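Local atomic coordinates of UTP-glucose-1-phosphate uridylyltransferase 2 (Trypanosoma brucei, PDB entry 3GUE), a protein that probably catalyses the reversible conversion of glucose 1-phosphate and UTP into UDP-glucose and diphosphate. Residues A[86-94]-A[415-423]; A[130-141]-A[154-164]. All coordinates share one frame; numbering follows the deposited sequence.

Interaction 1 and interaction 2 have centres 22 Å apart and both adjoin the glycine-rich loop that follows strand 77-83, interaction 2 lying beside its first residues and interaction 1 farther along. In interaction 2 the paired strands of the catalytic GT-A sheet place Met131 and Gln162 beside the uracil of bound UDP-glucose. The loop begins next to that nucleotide, where Gly85 N is hydrogen-bonded to it, and residues 86-94 then run outward to meet 415-423 in interaction 1; there the Met90 side chain stays about 8 Å from UDP-glucose. The two contacts touch directly where Leu86 CD2 lies 3.1 Å from Ser135 OG. In sequence, interaction 2 is nested within the long excursion that interaction 1 closes.

Interaction 1: residues A[86-94]-A[415-423]; sequences LGTGMGLNG and EHYKMIDGF. With SO4 (sulfate ion), chain F.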
loop_
_atom_site.group_PDB
_atom_site.type_symbol
_atom_site.label_atom_id
_atom_site.label_comp_id
_atom_site.label_asym_id
_atom_site.label_seq_id
_atom_site.Cartn_x
_atom_site.Cartn_y
_atom_site.Cartn_z
ATOM N N LEU A 86 -4.734 -7.896 -3.288
ATOM C CA LEU A 86 -5.129 -9.272 -3.057
ATOM C C LEU A 86 -4.367 -9.889 -1.908
ATOM O O LEU A 86 -4.747 -10.964 -1.417
ATOM C CB LEU A 86 -4.936 -10.103 -4.319
ATOM C CG LEU A 86 -5.302 -9.445 -5.649
ATOM C CD1 LEU A 86 -4.715 -10.234 -6.807
ATOM C CD2 LEU A 86 -6.808 -9.286 -5.766
ATOM N N GLY A 87 -3.309 -9.206 -1.477
ATOM C CA GLY A 87 -2.523 -9.637 -0.334
ATOM C C GLY A 87 -1.831 -10.965 -0.549
ATOM O O GLY A 87 -1.680 -11.757 0.390
ATOM N N THR A 88 -1.385 -11.204 -1.779
ATOM C CA THR A 88 -0.843 -12.512 -2.136
ATOM C C THR A 88 0.508 -12.743 -1.457
ATOM O O THR A 88 0.810 -13.865 -1.055
ATOM C CB THR A 88 -0.769 -12.701 -3.653
ATOM O OG1 THR A 88 0.100 -11.710 -4.209
ATOM C CG2 THR A 88 -2.160 -12.558 -4.291
ATOM N N GLY A 89 1.280 -11.661 -1.301
ATOM C CA GLY A 89 2.532 -11.634 -0.536
ATOM C C GLY A 89 2.427 -12.230 0.866
ATOM O O GLY A 89 3.361 -12.892 1.334
ATOM N N MET A 90 1.298 -11.992 1.540
ATOM C CA MET A 90 1.017 -12.627 2.839
ATOM C C MET A 90 0.132 -13.880 2.747
ATOM O O MET A 90 -0.324 -14.385 3.756
ATOM C CB MET A 90 0.421 -11.620 3.818
ATOM C CG MET A 90 1.429 -10.586 4.260
ATOM S SD MET A 90 0.614 -9.159 4.953
ATOM C CE MET A 90 -0.101 -9.859 6.440
ATOM N N GLY A 91 -0.100 -14.371 1.535
ATOM C CA GLY A 91 -0.833 -15.621 1.322
ATOM C C GLY A 91 -2.341 -15.517 1.486
ATOM O O GLY A 91 -3.004 -16.483 1.898
ATOM N N LEU A 92 -2.881 -14.349 1.152
ATOM C CA LEU A 92 -4.322 -14.091 1.228
ATOM C C LEU A 92 -4.966 -14.164 -0.144
ATOM O O LEU A 92 -4.314 -13.928 -1.167
ATOM C CB LEU A 92 -4.572 -12.701 1.815
ATOM C CG LEU A 92 -3.903 -12.328 3.139
ATOM C CD1 LEU A 92 -4.337 -10.951 3.560
ATOM C CD2 LEU A 92 -4.192 -13.339 4.223
ATOM N N ASN A 93 -6.241 -14.499 -0.194
ATOM C CA ASN A 93 -6.941 -14.373 -1.476
ATOM C C ASN A 93 -8.101 -13.381 -1.418
ATOM O O ASN A 93 -9.236 -13.674 -1.806
ATOM C CB ASN A 93 -7.354 -15.738 -2.037
ATOM C CG ASN A 93 -7.686 -15.675 -3.533
ATOM O OD1 ASN A 93 -7.024 -14.961 -4.298
ATOM N ND2 ASN A 93 -8.726 -16.408 -3.948
ATOM N N GLY A 94 -7.796 -12.194 -0.911
ATOM C CA GLY A 94 -8.839 -11.228 -0.601
ATOM C C GLY A 94 -8.303 -10.108 0.260
ATOM O O GLY A 94 -7.095 -9.957 0.373
ATOM N N GLU A 415 10.901 -18.910 4.759
ATOM C CA GLU A 415 10.465 -20.304 4.546
ATOM C C GLU A 415 9.331 -20.724 5.498
ATOM O O GLU A 415 8.688 -21.753 5.301
ATOM C CB GLU A 415 11.653 -21.256 4.726
ATOM C CG GLU A 415 12.841 -20.990 3.809
ATOM C CD GLU A 415 13.986 -21.969 4.025
ATOM O OE1 GLU A 415 13.967 -22.712 5.033
ATOM O OE2 GLU A 415 14.911 -22.016 3.181
ATOM N N HIS A 416 9.100 -19.922 6.537
ATOM C CA HIS A 416 8.150 -20.290 7.588
ATOM C C HIS A 416 7.048 -19.272 7.894
ATOM O O HIS A 416 5.960 -19.659 8.352
ATOM C CB HIS A 416 8.896 -20.615 8.892
ATOM C CG HIS A 416 9.814 -21.789 8.785
ATOM N ND1 HIS A 416 11.150 -21.720 9.113
ATOM C CD2 HIS A 416 9.593 -23.055 8.362
ATOM C CE1 HIS A 416 11.713 -22.900 8.904
ATOM N NE2 HIS A 416 10.788 -23.732 8.454
ATOM N N TYR A 417 7.332 -17.995 7.672
ATOM C CA TYR A 417 6.491 -16.924 8.257
ATOM C C TYR A 417 5.894 -15.964 7.253
ATOM O O TYR A 417 5.268 -14.963 7.625
ATOM C CB TYR A 417 7.304 -16.149 9.303
ATOM C CG TYR A 417 7.817 -17.076 10.381
ATOM C CD1 TYR A 417 6.921 -17.763 11.196
ATOM C CD2 TYR A 417 9.178 -17.317 10.539
ATOM C CE1 TYR A 417 7.368 -18.634 12.177
ATOM C CE2 TYR A 417 9.635 -18.204 11.502
ATOM C CZ TYR A 417 8.723 -18.859 12.316
ATOM O OH TYR A 417 9.159 -19.718 13.280
ATOM N N LYS A 418 6.113 -16.262 5.980
ATOM C CA LYS A 418 5.788 -15.321 4.928
ATOM C C LYS A 418 4.287 -15.419 4.684
ATOM O O LYS A 418 3.600 -14.392 4.571
ATOM C CB LYS A 418 6.645 -15.591 3.688
ATOM C CG LYS A 418 6.048 -15.069 2.383
ATOM C CD LYS A 418 7.093 -14.894 1.299
ATOM C CE LYS A 418 6.485 -14.167 0.118
ATOM N NZ LYS A 418 5.684 -12.972 0.527
ATOM N N MET A 419 3.788 -16.653 4.658
ATOM C CA MET A 419 2.367 -16.928 4.519
ATOM C C MET A 419 1.688 -16.827 5.876
ATOM O O MET A 419 2.285 -17.201 6.897
ATOM C CB MET A 419 2.145 -18.301 3.905
ATOM C CG MET A 419 2.784 -18.533 2.507
ATOM S SD MET A 419 2.032 -17.641 1.111
ATOM C CE MET A 419 3.095 -16.193 1.075
ATOM N N ILE A 420 0.451 -16.314 5.895
ATOM C CA ILE A 420 -0.198 -16.006 7.185
ATOM C C ILE A 420 -0.399 -17.260 8.031
ATOM O O ILE A 420 -0.347 -17.198 9.262
ATOM C CB ILE A 420 -1.528 -15.163 7.080
ATOM C CG1 ILE A 420 -2.114 -14.974 8.494
ATOM C CG2 ILE A 420 -2.536 -15.843 6.217
ATOM C CD1 ILE A 420 -2.574 -13.597 8.855
ATOM N N ASP A 421 -0.610 -18.388 7.353
ATOM C CA ASP A 421 -0.673 -19.702 7.974
ATOM C C ASP A 421 0.579 -20.073 8.759
ATOM O O ASP A 421 0.491 -20.714 9.807
ATOM C CB ASP A 421 -0.890 -20.759 6.888
ATOM C CG ASP A 421 -1.489 -21.999 7.428
ATOM O OD1 ASP A 421 -2.631 -21.902 7.945
ATOM O OD2 ASP A 421 -0.827 -23.070 7.344
ATOM N N GLY A 422 1.747 -19.712 8.231
ATOM C CA GLY A 422 3.007 -19.977 8.911
ATOM C C GLY A 422 3.194 -19.018 10.072
ATOM O O GLY A 422 3.656 -19.429 11.153
ATOM N N PHE A 423 2.821 -17.747 9.834
ATOM C CA PHE A 423 2.889 -16.662 10.815
ATOM C C PHE A 423 1.996 -16.989 11.991
ATOM O O PHE A 423 2.286 -16.592 13.105
ATOM C CB PHE A 423 2.471 -15.300 10.211
ATOM C CG PHE A 423 2.354 -14.186 11.250
ATOM C CD1 PHE A 423 3.473 -13.770 11.986
ATOM C CD2 PHE A 423 1.128 -13.557 11.486
ATOM C CE1 PHE A 423 3.363 -12.758 12.975
ATOM C CE2 PHE A 423 1.006 -12.546 12.457
ATOM C CZ PHE A 423 2.144 -12.147 13.207
HETATM S S SO4 F . -8.361 -13.155 3.083
HETATM O O1 SO4 F . -7.965 -14.530 2.749
HETATM O O2 SO4 F . -8.207 -12.887 4.526
HETATM O O3 SO4 F . -7.492 -12.201 2.410
HETATM O O4 SO4 F . -9.748 -12.920 2.669
#
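The flat carbonyl group of Met90 takes a hydrogen bond from Ile420 from above its plane: Ile420 N donates to Met90 O over 3.0 Å, lying 40° out of the carbonyl plane. In the second segment, His416 CB covers the centre of one face of the Tyr417 ring, whose hydroxyl is bonded to Gly444 O beyond the contact. The contact joins the glycine-rich nucleotide-binding loop of the UDP-glucose pyrophosphorylase family to the start of helix 420-427, which follows strand 409-412 of the C-terminal parallel sheet. Met90 engages this helix start twice, because its CA also sends a C-H toward Lys418 O at 3.6 Å, with 157° at the hydrogen. Its side chain turns the other way, against Lys96 and Leu99. Met419, the N-cap residue, bends at both chi2 (-71°) and chi3, which folds its thioether back along the loop backbone: SD rests 3.5 Å from Gly91 CA, and CE reaches Gly89 O at 3.3 Å. Lys418 is long enough to bring NZ to Gly89 O, but the modelled separation is implausibly short, so the strength of that hydrogen bond is doubtful. Ile420 points toward the loop, where its CG2 branch meets Leu92 CD2 at 3.6 Å as the two side chains cross obliquely. Beyond Leu92 sits a sulfate, probably from the crystallisation liquor; Asn93 N makes a weak hydrogen bond to its O1 at 3.4 Å.

Interaction 2: residues A[130-141]-A[154-164]; sequences LMNSFSTSGETK and FDSDIELMQNR. With UPG (uridine-5'-diphosphate-glucose), chain C.
Leu130 opens a parallel pairing with 159-161, an edge strand of the GT-A sheet, and residues 130-164 form a beta-alpha-beta crossover between these neighbouring strands. Backbone bonds run from Leu130 N to Ile158 O, Leu160 N to Leu130 O, Asn132 N to Leu160 O and Gln162 N to Asn132 O. Met131 lies on the Leu160 face and crosses Gln162 at about a right angle. Its chain bends at chi3 (86°), bringing CE within 3.6 Å of uracil O2 of UDP-glucose, while Gln162 OE1 accepts from uracil N3 at 2.7 Å. On the other sheet face, Asn132 ND2 donates to the anti lone pair of Glu159 OE2 at 3.1 Å and 170°, the acceptor lying in the amide plane. Asn83 ND2 binds Asn132 OD1, so both ends of the amide are engaged and its rotation is fixed. Phe134 presents a ring face to Arg164 CD, 4.0 Å from the ring centroid in a CH-pi contact; the guanidinium plane is turned 62° from the ring and adds at most a weak cation-pi attraction. One water bridges Phe134 N and Asn163 O. At the start of helix 137-143, Ser137 OG also bonds to Glu159 OE2, although the modelled separation is suspiciously short, and Met161 CE packs against Ser137. Lys141 CB sits over one face of Phe154, 4.0 Å from its centroid; Glu159 CB covers the opposite face. Extended beyond CG, the lysine chain carries its amine past the ring into a salt bridge with the next residue, Lys141 NZ standing 2.8 Å from Asp155 OD2.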
loop_
_atom_site.group_PDB
_atom_site.type_symbol
_atom_site.label_atom_id
_atom_site.label_comp_id
_atom_site.label_asym_id
_atom_site.label_seq_id
_atom_site.Cartn_x
_atom_site.Cartn_y
_atom_site.Cartn_z
ATOM N N LEU A 130 -13.901 3.693 -0.635
ATOM C CA LEU A 130 -12.973 2.587 -0.532
ATOM C C LEU A 130 -12.861 2.072 -1.968
ATOM O O LEU A 130 -13.865 1.790 -2.640
ATOM C CB LEU A 130 -13.538 1.510 0.422
ATOM C CG LEU A 130 -13.495 1.661 1.954
ATOM C CD1 LEU A 130 -14.620 0.837 2.538
ATOM C CD2 LEU A 130 -12.152 1.187 2.571
ATOM N N MET A 131 -11.636 2.023 -2.469
ATOM C CA MET A 131 -11.411 1.451 -3.772
ATOM C C MET A 131 -11.259 -0.052 -3.625
ATOM O O MET A 131 -10.245 -0.555 -3.096
ATOM C CB MET A 131 -10.193 2.055 -4.453
ATOM C CG MET A 131 -10.056 1.631 -5.923
ATOM S SD MET A 131 -8.825 2.568 -6.816
ATOM C CE MET A 131 -7.300 1.656 -6.444
ATOM N N ASN A 132 -12.262 -0.756 -4.143
ATOM C CA ASN A 132 -12.312 -2.212 -4.074
ATOM C C ASN A 132 -12.024 -2.832 -5.432
ATOM O O ASN A 132 -12.114 -2.159 -6.429
ATOM C CB ASN A 132 -13.654 -2.667 -3.481
ATOM C CG ASN A 132 -13.919 -2.067 -2.070
ATOM O OD1 ASN A 132 -12.997 -1.794 -1.332
ATOM N ND2 ASN A 132 -15.170 -1.855 -1.732
ATOM N N SER A 133 -11.585 -4.087 -5.447
ATOM C CA SER A 133 -11.430 -4.873 -6.670
ATOM C C SER A 133 -12.443 -6.031 -6.656
ATOM O O SER A 133 -13.183 -6.203 -5.673
ATOM C CB SER A 133 -10.017 -5.451 -6.721
ATOM O OG SER A 133 -9.843 -6.382 -5.651
ATOM N N PHE A 134 -12.455 -6.832 -7.730
ATOM C CA PHE A 134 -13.310 -8.018 -7.812
ATOM C C PHE A 134 -13.094 -8.960 -6.603
ATOM O O PHE A 134 -14.033 -9.631 -6.165
ATOM C CB PHE A 134 -13.132 -8.762 -9.171
ATOM C CG PHE A 134 -11.762 -9.415 -9.361
ATOM C CD1 PHE A 134 -11.595 -10.796 -9.197
ATOM C CD2 PHE A 134 -10.645 -8.653 -9.728
ATOM C CE1 PHE A 134 -10.331 -11.395 -9.358
ATOM C CE2 PHE A 134 -9.380 -9.246 -9.901
ATOM C CZ PHE A 134 -9.227 -10.614 -9.715
ATOM N N SER A 135 -11.871 -8.968 -6.068
ATOM C CA SER A 135 -11.441 -9.878 -4.994
ATOM C C SER A 135 -11.796 -9.401 -3.571
ATOM O O SER A 135 -11.820 -10.192 -2.623
ATOM C CB SER A 135 -9.923 -10.065 -5.055
ATOM O OG SER A 135 -9.511 -10.788 -6.207
ATOM N N THR A 136 -12.069 -8.110 -3.434
ATOM C CA THR A 136 -12.271 -7.524 -2.121
ATOM C C THR A 136 -13.671 -6.950 -1.888
ATOM O O THR A 136 -14.077 -6.785 -0.737
ATOM C CB THR A 136 -11.228 -6.414 -1.797
ATOM O OG1 THR A 136 -11.511 -5.255 -2.563
ATOM C CG2 THR A 136 -9.807 -6.853 -2.051
ATOM N N SER A 137 -14.407 -6.659 -2.958
ATOM C CA SER A 137 -15.683 -5.948 -2.857
ATOM C C SER A 137 -16.756 -6.610 -1.979
ATOM O O SER A 137 -17.306 -5.963 -1.073
ATOM C CB SER A 137 -16.256 -5.710 -4.258
ATOM O OG SER A 137 -17.574 -5.175 -4.164
ATOM N N GLY A 138 -17.067 -7.881 -2.275
ATOM C CA GLY A 138 -18.108 -8.651 -1.565
ATOM C C GLY A 138 -17.873 -8.862 -0.071
ATOM O O GLY A 138 -18.787 -8.671 0.753
ATOM N N GLU A 139 -16.672 -9.328 0.274
ATOM C CA GLU A 139 -16.254 -9.480 1.672
ATOM C C GLU A 139 -16.255 -8.175 2.463
ATOM O O GLU A 139 -16.624 -8.162 3.647
ATOM C CB GLU A 139 -14.851 -10.103 1.760
ATOM C CG GLU A 139 -14.852 -11.602 1.655
ATOM C CD GLU A 139 -13.627 -12.208 2.263
ATOM O OE1 GLU A 139 -12.959 -13.001 1.560
ATOM O OE2 GLU A 139 -13.323 -11.903 3.444
ATOM N N THR A 140 -15.784 -7.102 1.822
ATOM C CA THR A 140 -15.785 -5.765 2.397
ATOM C C THR A 140 -17.209 -5.274 2.637
ATOM O O THR A 140 -17.534 -4.782 3.735
ATOM C CB THR A 140 -15.020 -4.716 1.495
ATOM O OG1 THR A 140 -13.662 -5.108 1.349
ATOM C CG2 THR A 140 -15.020 -3.360 2.116
ATOM N N LYS A 141 -18.068 -5.422 1.620
ATOM C CA LYS A 141 -19.461 -5.020 1.759
ATOM C C LYS A 141 -20.113 -5.752 2.930
ATOM O O LYS A 141 -20.740 -5.110 3.779
ATOM C CB LYS A 141 -20.269 -5.262 0.473
ATOM C CG LYS A 141 -21.685 -4.694 0.566
ATOM C CD LYS A 141 -22.452 -4.736 -0.754
ATOM C CE LYS A 141 -23.818 -4.200 -0.534
ATOM N NZ LYS A 141 -24.423 -3.764 -1.815
ATOM N N PHE A 154 -23.135 2.137 0.877
ATOM C CA PHE A 154 -21.987 1.451 0.291
ATOM C C PHE A 154 -21.971 1.455 -1.264
ATOM O O PHE A 154 -21.007 1.940 -1.865
ATOM C CB PHE A 154 -21.871 0.028 0.853
ATOM C CG PHE A 154 -20.681 -0.709 0.350
ATOM C CD1 PHE A 154 -19.462 -0.577 0.987
ATOM C CD2 PHE A 154 -20.765 -1.490 -0.802
ATOM C CE1 PHE A 154 -18.346 -1.237 0.523
ATOM C CE2 PHE A 154 -19.625 -2.185 -1.283
ATOM C CZ PHE A 154 -18.429 -2.032 -0.636
ATOM N N ASP A 155 -23.012 0.934 -1.907
ATOM C CA ASP A 155 -23.060 0.944 -3.367
ATOM C C ASP A 155 -23.057 2.374 -3.960
ATOM O O ASP A 155 -22.258 2.679 -4.845
ATOM C CB ASP A 155 -24.270 0.159 -3.905
ATOM C CG ASP A 155 -24.148 -1.363 -3.723
ATOM O OD1 ASP A 155 -23.041 -1.906 -3.448
ATOM O OD2 ASP A 155 -25.198 -2.028 -3.872
ATOM N N SER A 156 -23.925 3.253 -3.457
ATOM C CA SER A 156 -24.112 4.579 -4.077
ATOM C C SER A 156 -22.996 5.596 -3.782
ATOM O O SER A 156 -22.676 6.428 -4.635
ATOM C CB SER A 156 -25.452 5.175 -3.669
ATOM O OG SER A 156 -25.543 5.288 -2.268
ATOM N N ASP A 157 -22.406 5.532 -2.582
ATOM C CA ASP A 157 -21.420 6.545 -2.167
ATOM C C ASP A 157 -19.995 6.008 -1.874
ATOM O O ASP A 157 -19.006 6.593 -2.325
ATOM C CB ASP A 157 -21.972 7.354 -0.981
ATOM C CG ASP A 157 -23.164 8.233 -1.371
ATOM O OD1 ASP A 157 -24.293 7.714 -1.550
ATOM O OD2 ASP A 157 -22.973 9.464 -1.476
ATOM N N ILE A 158 -19.903 4.874 -1.186
ATOM C CA ILE A 158 -18.643 4.408 -0.626
ATOM C C ILE A 158 -17.757 3.686 -1.651
ATOM O O ILE A 158 -16.575 4.000 -1.783
ATOM C CB ILE A 158 -18.893 3.485 0.622
ATOM C CG1 ILE A 158 -19.726 4.212 1.704
ATOM C CG2 ILE A 158 -17.608 2.875 1.153
ATOM C CD1 ILE A 158 -18.907 4.995 2.738
ATOM N N GLU A 159 -18.325 2.745 -2.403
ATOM C CA GLU A 159 -17.486 1.921 -3.247
ATOM C C GLU A 159 -16.995 2.645 -4.484
ATOM O O GLU A 159 -17.772 3.338 -5.154
ATOM C CB GLU A 159 -18.174 0.615 -3.660
ATOM C CG GLU A 159 -17.175 -0.378 -4.260
ATOM C CD GLU A 159 -17.765 -1.777 -4.437
ATOM O OE1 GLU A 159 -18.786 -1.910 -5.113
ATOM O OE2 GLU A 159 -17.173 -2.735 -3.910
ATOM N N LEU A 160 -15.711 2.442 -4.772
ATOM C CA LEU A 160 -15.113 2.781 -6.064
ATOM C C LEU A 160 -14.537 1.481 -6.590
ATOM O O LEU A 160 -13.511 1.004 -6.102
ATOM C CB LEU A 160 -14.026 3.861 -5.914
ATOM C CG LEU A 160 -13.424 4.456 -7.201
ATOM C CD1 LEU A 160 -14.345 5.466 -7.914
ATOM C CD2 LEU A 160 -12.107 5.075 -6.908
ATOM N N MET A 161 -15.214 0.882 -7.563
ATOM C CA MET A 161 -14.773 -0.388 -8.108
ATOM C C MET A 161 -13.712 -0.141 -9.172
ATOM O O MET A 161 -13.943 0.554 -10.151
ATOM C CB MET A 161 -15.951 -1.210 -8.695
ATOM C CG MET A 161 -15.520 -2.630 -9.131
ATOM S SD MET A 161 -15.266 -3.749 -7.723
ATOM C CE MET A 161 -16.925 -3.947 -7.145
ATOM N N GLN A 162 -12.535 -0.697 -8.950
ATOM C CA GLN A 162 -11.478 -0.559 -9.908
ATOM C C GLN A 162 -11.626 -1.629 -10.993
ATOM O O GLN A 162 -12.572 -2.426 -10.997
ATOM C CB GLN A 162 -10.100 -0.584 -9.224
ATOM C CG GLN A 162 -9.635 -1.941 -8.678
ATOM C CD GLN A 162 -8.199 -1.859 -8.179
ATOM O OE1 GLN A 162 -7.926 -2.067 -6.998
ATOM N NE2 GLN A 162 -7.293 -1.490 -9.063
ATOM N N ASN A 163 -10.711 -1.597 -11.940
ATOM C CA ASN A 163 -10.680 -2.525 -13.038
ATOM C C ASN A 163 -9.957 -3.812 -12.656
ATOM O O ASN A 163 -9.432 -3.948 -11.544
ATOM C CB ASN A 163 -9.964 -1.861 -14.211
ATOM C CG ASN A 163 -10.597 -0.532 -14.603
ATOM O OD1 ASN A 163 -9.914 0.495 -14.700
ATOM N ND2 ASN A 163 -11.902 -0.548 -14.834
ATOM N N ARG A 164 -10.024 -4.771 -13.568
ATOM C CA ARG A 164 -9.201 -5.985 -13.543
ATOM C C ARG A 164 -8.625 -6.276 -14.916
ATOM O O ARG A 164 -9.212 -5.914 -15.954
ATOM C CB ARG A 164 -9.943 -7.202 -13.004
ATOM C CG ARG A 164 -11.288 -7.502 -13.635
ATOM C CD ARG A 164 -11.791 -8.832 -13.073
ATOM N NE ARG A 164 -12.828 -9.444 -13.905
ATOM C CZ ARG A 164 -13.333 -10.657 -13.672
ATOM N NH1 ARG A 164 -12.906 -11.370 -12.632
ATOM N NH2 ARG A 164 -14.276 -11.154 -14.466
HETATM N N1 UPG C . -4.244 -1.855 -3.856
HETATM C C2 UPG C . -5.386 -1.529 -4.616
HETATM N N3 UPG C . -5.406 -1.938 -5.937
HETATM C C4 UPG C . -4.377 -2.632 -6.528
HETATM C C5 UPG C . -3.231 -2.943 -5.787
HETATM C C6 UPG C . -3.150 -2.558 -4.452
HETATM O O2 UPG C . -6.379 -0.930 -4.176
HETATM O O4 UPG C . -4.513 -2.960 -7.715
HETATM C C1C UPG C . -4.167 -1.433 -2.421
HETATM C C2C UPG C . -3.749 -2.434 -1.341
HETATM O O2C UPG C . -4.860 -3.248 -0.940
HETATM C C3C UPG C . -3.353 -1.468 -0.227
HETATM C C4C UPG C . -2.672 -0.346 -0.995
HETATM O O4C UPG C . -3.152 -0.415 -2.364
HETATM O O3C UPG C . -4.535 -0.942 0.373
HETATM C C5C UPG C . -1.119 -0.529 -1.030
HETATM O O5C UPG C . -0.694 -1.636 -1.779
HETATM P PA UPG C . 0.518 -2.570 -1.267
HETATM O O1A UPG C . 0.207 -2.851 0.163
HETATM O O2A UPG C . 0.773 -3.686 -2.185
HETATM O O3A UPG C . 1.782 -1.515 -1.293
HETATM P PB UPG C . 2.799 -1.221 -2.529
HETATM O O1B UPG C . 1.992 -0.904 -3.720
HETATM O O2B UPG C . 3.865 -2.268 -2.611
HETATM O O3B UPG C . 3.544 0.065 -1.923
HETATM C "C1'" UPG C . 2.768 1.301 -1.710
HETATM C "C2'" UPG C . 3.386 2.418 -2.538
HETATM C "C3'" UPG C . 4.844 2.552 -2.115
HETATM C "C4'" UPG C . 4.898 2.911 -0.621
HETATM C "C5'" UPG C . 4.161 1.835 0.217
HETATM C "C6'" UPG C . 3.933 2.324 1.623
HETATM O "O2'" UPG C . 3.322 2.122 -3.945
HETATM O "O3'" UPG C . 5.479 3.515 -2.938
HETATM O "O4'" UPG C . 6.242 3.027 -0.183
HETATM O "O5'" UPG C . 2.829 1.547 -0.291
HETATM O "O6'" UPG C . 3.610 1.212 2.461
HETATM O O HOH W 1 -11.155 -5.510 -10.053
#